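Local coordinates for protein glycine cleavage system transcriptional repressor, putative (Vibrio cholerae, PDB 1U8S) that probably represses transcription of the glycine cleavage system genes, using two ACT domains of the kind that often bind amino acids or mediate regulatory contacts, at residues H6-A11 / L49-G54; Y92-Y97 / I145-D150. All coordinates share one frame; numbering follows the deposited sequence.

Contact 1: H6-A11 / L49-G54; sequences HLVITA and LMLISG
Ile9 and Ile52 meet end to end at an oblique angle, CD1 of Ile9 lying 3.8 Å from CD1 of Ile52, on the tightly packed side of two antiparallel strands. Leu7 runs alongside Ile52 on this side, its CB 3.8 Å from Ile52 CG1. The chi1 of 64° sets Ile52 CG1 between its own backbone N and carbonyl carbon, and from there CD1 reaches both Leu7 CD2 and Ile9 CD1. Met50 adds its CB beside that of Ile9, while its bent thioether end leads away from strand 6-11. Two reciprocal pairs of backbone bonds, Leu7 with Ile52 and Ile9 with Met50, hold the register; the shortest runs from Ile9 N to Met50 O, 2.6 Å and nearly straight at 173°. The strands are the first and third of a ferredoxin-like ACT fold, neighbours at the middle of its four-stranded sheet, and helix 56-71 covers the Leu7, Ile9 and Ile52 side through Ile59, Val62 and Leu66. On the other face, Leu51 CD1 leans over the backbone to 3.1 Å from Leu7 O and also meets Val8 CG2 at 4.0 Å. Thr10 and Leu49 lie side by side there, touching through OG1 and CD2; Thr10 OG1 is hydrogen-bonded to Thr10 OG1 of the second subunit, whose Val12 and Leu49 pack here too. The more open end is at His6, which is partly exposed, while its partner Ser53 is buried: Ser53 CB sits over the centre of the imidazole, 3.9 Å from its centroid, in a CH-pi contact.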
# COMPACT_ATOMS: atom_id res chain seq x y z
N HIS B 6 -13.61 0.07 13.91
CA HIS B 6 -12.53 0.14 12.93
C HIS B 6 -12.52 1.46 12.18
O HIS B 6 -13.57 2.03 11.90
CB HIS B 6 -12.65 -0.99 11.91
CG HIS B 6 -12.52 -2.36 12.49
ND1 HIS B 6 -13.36 -2.83 13.48
CD2 HIS B 6 -11.66 -3.37 12.22
CE1 HIS B 6 -13.02 -4.08 13.78
NE2 HIS B 6 -12.00 -4.42 13.02
N LEU B 7 -11.32 1.93 11.85
CA LEU B 7 -11.15 3.19 11.13
C LEU B 7 -10.10 3.00 10.05
O LEU B 7 -9.16 2.21 10.20
CB LEU B 7 -10.69 4.28 12.10
CG LEU B 7 -10.44 5.68 11.54
CD1 LEU B 7 -11.76 6.31 11.12
CD2 LEU B 7 -9.78 6.55 12.59
N VAL B 8 -10.26 3.73 8.95
CA VAL B 8 -9.32 3.66 7.84
C VAL B 8 -8.60 4.99 7.74
O VAL B 8 -9.24 6.05 7.71
CB VAL B 8 -10.02 3.37 6.51
CG1 VAL B 8 -9.09 3.68 5.36
CG2 VAL B 8 -10.45 1.92 6.45
N ILE B 9 -7.28 4.95 7.68
CA ILE B 9 -6.50 6.17 7.60
C ILE B 9 -5.67 6.29 6.32
O ILE B 9 -5.07 5.32 5.85
CB ILE B 9 -5.55 6.30 8.81
CG1 ILE B 9 -6.36 6.39 10.10
CG2 ILE B 9 -4.68 7.54 8.66
CD1 ILE B 9 -5.49 6.36 11.36
N THR B 10 -5.65 7.50 5.78
CA THR B 10 -4.89 7.81 4.59
C THR B 10 -4.04 9.03 4.92
O THR B 10 -4.53 9.99 5.51
CB THR B 10 -5.82 8.14 3.41
OG1 THR B 10 -5.98 6.98 2.59
CG2 THR B 10 -5.25 9.27 2.57
N ALA B 11 -2.77 8.99 4.54
CA ALA B 11 -1.88 10.11 4.83
C ALA B 11 -0.80 10.32 3.77
O ALA B 11 -0.25 9.36 3.23
CB ALA B 11 -1.24 9.92 6.19
N LEU B 49 -1.46 3.78 3.95
CA LEU B 49 -2.84 3.28 3.98
C LEU B 49 -2.86 2.56 5.30
O LEU B 49 -1.94 1.81 5.59
CB LEU B 49 -3.12 2.28 2.87
CG LEU B 49 -3.11 2.86 1.46
CD1 LEU B 49 -3.56 1.81 0.45
CD2 LEU B 49 -4.03 4.10 1.43
N MET B 50 -3.89 2.78 6.12
CA MET B 50 -3.91 2.09 7.40
C MET B 50 -5.31 1.81 7.92
O MET B 50 -6.24 2.58 7.67
CB MET B 50 -3.10 2.87 8.44
CG MET B 50 -2.89 2.14 9.75
SD MET B 50 -1.95 3.13 10.94
CE MET B 50 -0.24 2.70 10.50
N LEU B 51 -5.44 0.70 8.62
CA LEU B 51 -6.70 0.26 9.21
C LEU B 51 -6.47 -0.03 10.69
O LEU B 51 -5.70 -0.92 11.04
CB LEU B 51 -7.20 -1.02 8.52
CG LEU B 51 -8.37 -1.69 9.23
CD1 LEU B 51 -9.54 -0.73 9.25
CD2 LEU B 51 -8.73 -3.01 8.55
N ILE B 52 -7.15 0.72 11.55
CA ILE B 52 -6.98 0.53 12.97
C ILE B 52 -8.31 0.20 13.60
O ILE B 52 -9.36 0.37 12.99
CB ILE B 52 -6.40 1.81 13.65
CG1 ILE B 52 -7.40 2.96 13.51
CG2 ILE B 52 -5.07 2.21 13.00
CD1 ILE B 52 -6.94 4.25 14.19
N SER B 53 -8.27 -0.29 14.83
CA SER B 53 -9.48 -0.64 15.56
C SER B 53 -9.26 -0.22 17.01
O SER B 53 -8.13 -0.15 17.48
CB SER B 53 -9.74 -2.14 15.48
OG SER B 53 -8.72 -2.85 16.17
N GLY B 54 -10.35 0.06 17.71
CA GLY B 54 -10.25 0.45 19.10
C GLY B 54 -11.64 0.69 19.64
O GLY B 54 -12.63 0.44 18.96

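Contact 2: Y92-Y97 / I145-D150; sequences YTVEVY and ISARVD
At the apolar centre Val94 touches both Ala147, its partner across the strands, and Val149, two residues further on. Its CG2 rests 3.7 Å from Ala147 CB, and its CG1 reaches diagonally to Val149 CG1 at 4.0 Å, the two valine side chains crossing at about a right angle. With chi1 at -45°, Val94 splits its methyls between these two neighbours. Further along, Val149 CG2 packs on Tyr92 CB at 3.6 Å, and Val96 faces Ile145 more distantly. Three reciprocal pairs of backbone hydrogen bonds join the antiparallel strands, the shortest from Val94 N to Ala147 O at 2.6 Å. The bond from Val149 N to Tyr92 O is less regular: the donor stands 41° out of the carbonyl plane, and the same oxygen also receives Arg148 CA-H and is hydrogen-bonded to His90 ND1. On the reverse, more polar face, Thr93 and Arg148 point the same way, with OG1 4.1 Å from CG, and the extended arginine carries its guanidinium onward to lie near the like-charged Arg38. Glu95 and Ser146 touch only loosely at this edge. Helix 155-168 packs Leu155, Leu158 and Phe162 against the apolar face, while strands 172-179 and 120-128 flank 92-97 and 145-150 respectively.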
# COMPACT_ATOMS: atom_id res chain seq x y z
N TYR B 92 -0.78 -17.05 -2.11
CA TYR B 92 0.11 -16.71 -3.20
C TYR B 92 -0.04 -15.28 -3.62
O TYR B 92 -1.03 -14.60 -3.30
CB TYR B 92 -0.17 -17.58 -4.42
CG TYR B 92 0.23 -19.02 -4.27
CD1 TYR B 92 1.47 -19.47 -4.73
CD2 TYR B 92 -0.64 -19.95 -3.72
CE1 TYR B 92 1.82 -20.83 -4.64
CE2 TYR B 92 -0.31 -21.29 -3.62
CZ TYR B 92 0.92 -21.73 -4.08
OH TYR B 92 1.22 -23.08 -4.01
N THR B 93 0.97 -14.83 -4.33
CA THR B 93 1.02 -13.49 -4.88
C THR B 93 1.27 -13.77 -6.34
O THR B 93 2.26 -14.40 -6.68
CB THR B 93 2.22 -12.67 -4.34
OG1 THR B 93 1.95 -12.21 -3.02
CG2 THR B 93 2.49 -11.47 -5.25
N VAL B 94 0.37 -13.34 -7.19
CA VAL B 94 0.59 -13.53 -8.61
C VAL B 94 1.06 -12.19 -9.12
O VAL B 94 0.48 -11.15 -8.78
CB VAL B 94 -0.70 -13.95 -9.36
CG1 VAL B 94 -1.42 -15.03 -8.58
CG2 VAL B 94 -1.61 -12.76 -9.57
N GLU B 95 2.14 -12.20 -9.89
CA GLU B 95 2.66 -10.98 -10.48
C GLU B 95 2.40 -11.10 -11.97
O GLU B 95 2.78 -12.09 -12.58
CB GLU B 95 4.15 -10.85 -10.24
CG GLU B 95 4.55 -11.03 -8.81
CD GLU B 95 6.05 -10.88 -8.61
OE1 GLU B 95 6.82 -11.31 -9.51
OE2 GLU B 95 6.46 -10.34 -7.56
N VAL B 96 1.75 -10.10 -12.55
CA VAL B 96 1.46 -10.12 -13.97
C VAL B 96 2.21 -9.01 -14.68
O VAL B 96 2.43 -7.93 -14.11
CB VAL B 96 -0.05 -9.95 -14.24
CG1 VAL B 96 -0.28 -9.58 -15.68
CG2 VAL B 96 -0.78 -11.22 -13.90
N TYR B 97 2.62 -9.27 -15.91
CA TYR B 97 3.33 -8.28 -16.70
C TYR B 97 2.82 -8.33 -18.13
O TYR B 97 3.00 -9.32 -18.84
CB TYR B 97 4.83 -8.53 -16.68
CG TYR B 97 5.59 -7.26 -16.94
CD1 TYR B 97 5.64 -6.26 -15.98
CD2 TYR B 97 6.20 -7.02 -18.18
CE1 TYR B 97 6.28 -5.03 -16.23
CE2 TYR B 97 6.85 -5.80 -18.44
CZ TYR B 97 6.88 -4.81 -17.45
OH TYR B 97 7.50 -3.61 -17.68
N ILE B 145 0.93 -5.77 -12.51
CA ILE B 145 -0.05 -5.95 -11.45
C ILE B 145 0.38 -7.03 -10.46
O ILE B 145 0.94 -8.06 -10.85
CB ILE B 145 -1.44 -6.37 -12.04
CG1 ILE B 145 -2.04 -5.21 -12.84
CG2 ILE B 145 -2.38 -6.85 -10.92
CD1 ILE B 145 -3.19 -5.62 -13.75
N SER B 146 0.11 -6.80 -9.18
CA SER B 146 0.42 -7.79 -8.14
C SER B 146 -0.90 -8.11 -7.48
O SER B 146 -1.62 -7.21 -7.05
CB SER B 146 1.40 -7.23 -7.11
OG SER B 146 2.72 -7.21 -7.64
N ALA B 147 -1.22 -9.40 -7.38
CA ALA B 147 -2.48 -9.79 -6.76
C ALA B 147 -2.29 -10.98 -5.86
O ALA B 147 -1.39 -11.79 -6.05
CB ALA B 147 -3.52 -10.09 -7.83
N ARG B 148 -3.16 -11.08 -4.87
CA ARG B 148 -3.08 -12.16 -3.92
C ARG B 148 -4.26 -13.10 -4.05
O ARG B 148 -5.41 -12.67 -4.09
CB ARG B 148 -3.02 -11.59 -2.51
CG ARG B 148 -1.78 -10.74 -2.26
CD ARG B 148 -1.83 -10.08 -0.91
NE ARG B 148 -0.62 -9.31 -0.61
CZ ARG B 148 -0.47 -8.55 0.46
NH1 ARG B 148 -1.46 -8.44 1.35
NH2 ARG B 148 0.67 -7.88 0.65
N VAL B 149 -3.97 -14.40 -4.14
CA VAL B 149 -5.00 -15.42 -4.24
C VAL B 149 -4.85 -16.37 -3.05
O VAL B 149 -3.74 -16.59 -2.55
CB VAL B 149 -4.87 -16.22 -5.52
CG1 VAL B 149 -4.89 -15.28 -6.70
CG2 VAL B 149 -3.59 -17.04 -5.49
N ASP B 150 -5.97 -16.91 -2.59
CA ASP B 150 -5.91 -17.82 -1.46
C ASP B 150 -5.58 -19.24 -1.93
O ASP B 150 -5.30 -19.45 -3.11
CB ASP B 150 -7.22 -17.79 -0.69
CG ASP B 150 -8.42 -18.04 -1.57
OD1 ASP B 150 -9.49 -17.46 -1.29
OD2 ASP B 150 -8.31 -18.83 -2.54

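From the N terminus, strand 5-14 leads through helix 19-28 and strand 33-42 before 49-54 returns beside 6-11, so contact 1 closes a loop of 37 residues. Helix 56-71 and strand 76-82 follow, and the chain then passes to the second ACT unit. There 92-97 is rejoined by 145-150 after 47 residues, closing contact 2. The two loops come in series and neither nest nor cross. Each contact ties the first to the third strand in a sheet of order 2-3-1-4. Their centres are 24 Å apart, on opposite sides of the chain's centre, and their nearest atoms stay about 11 Å apart. Only contact 1 meets the second subunit.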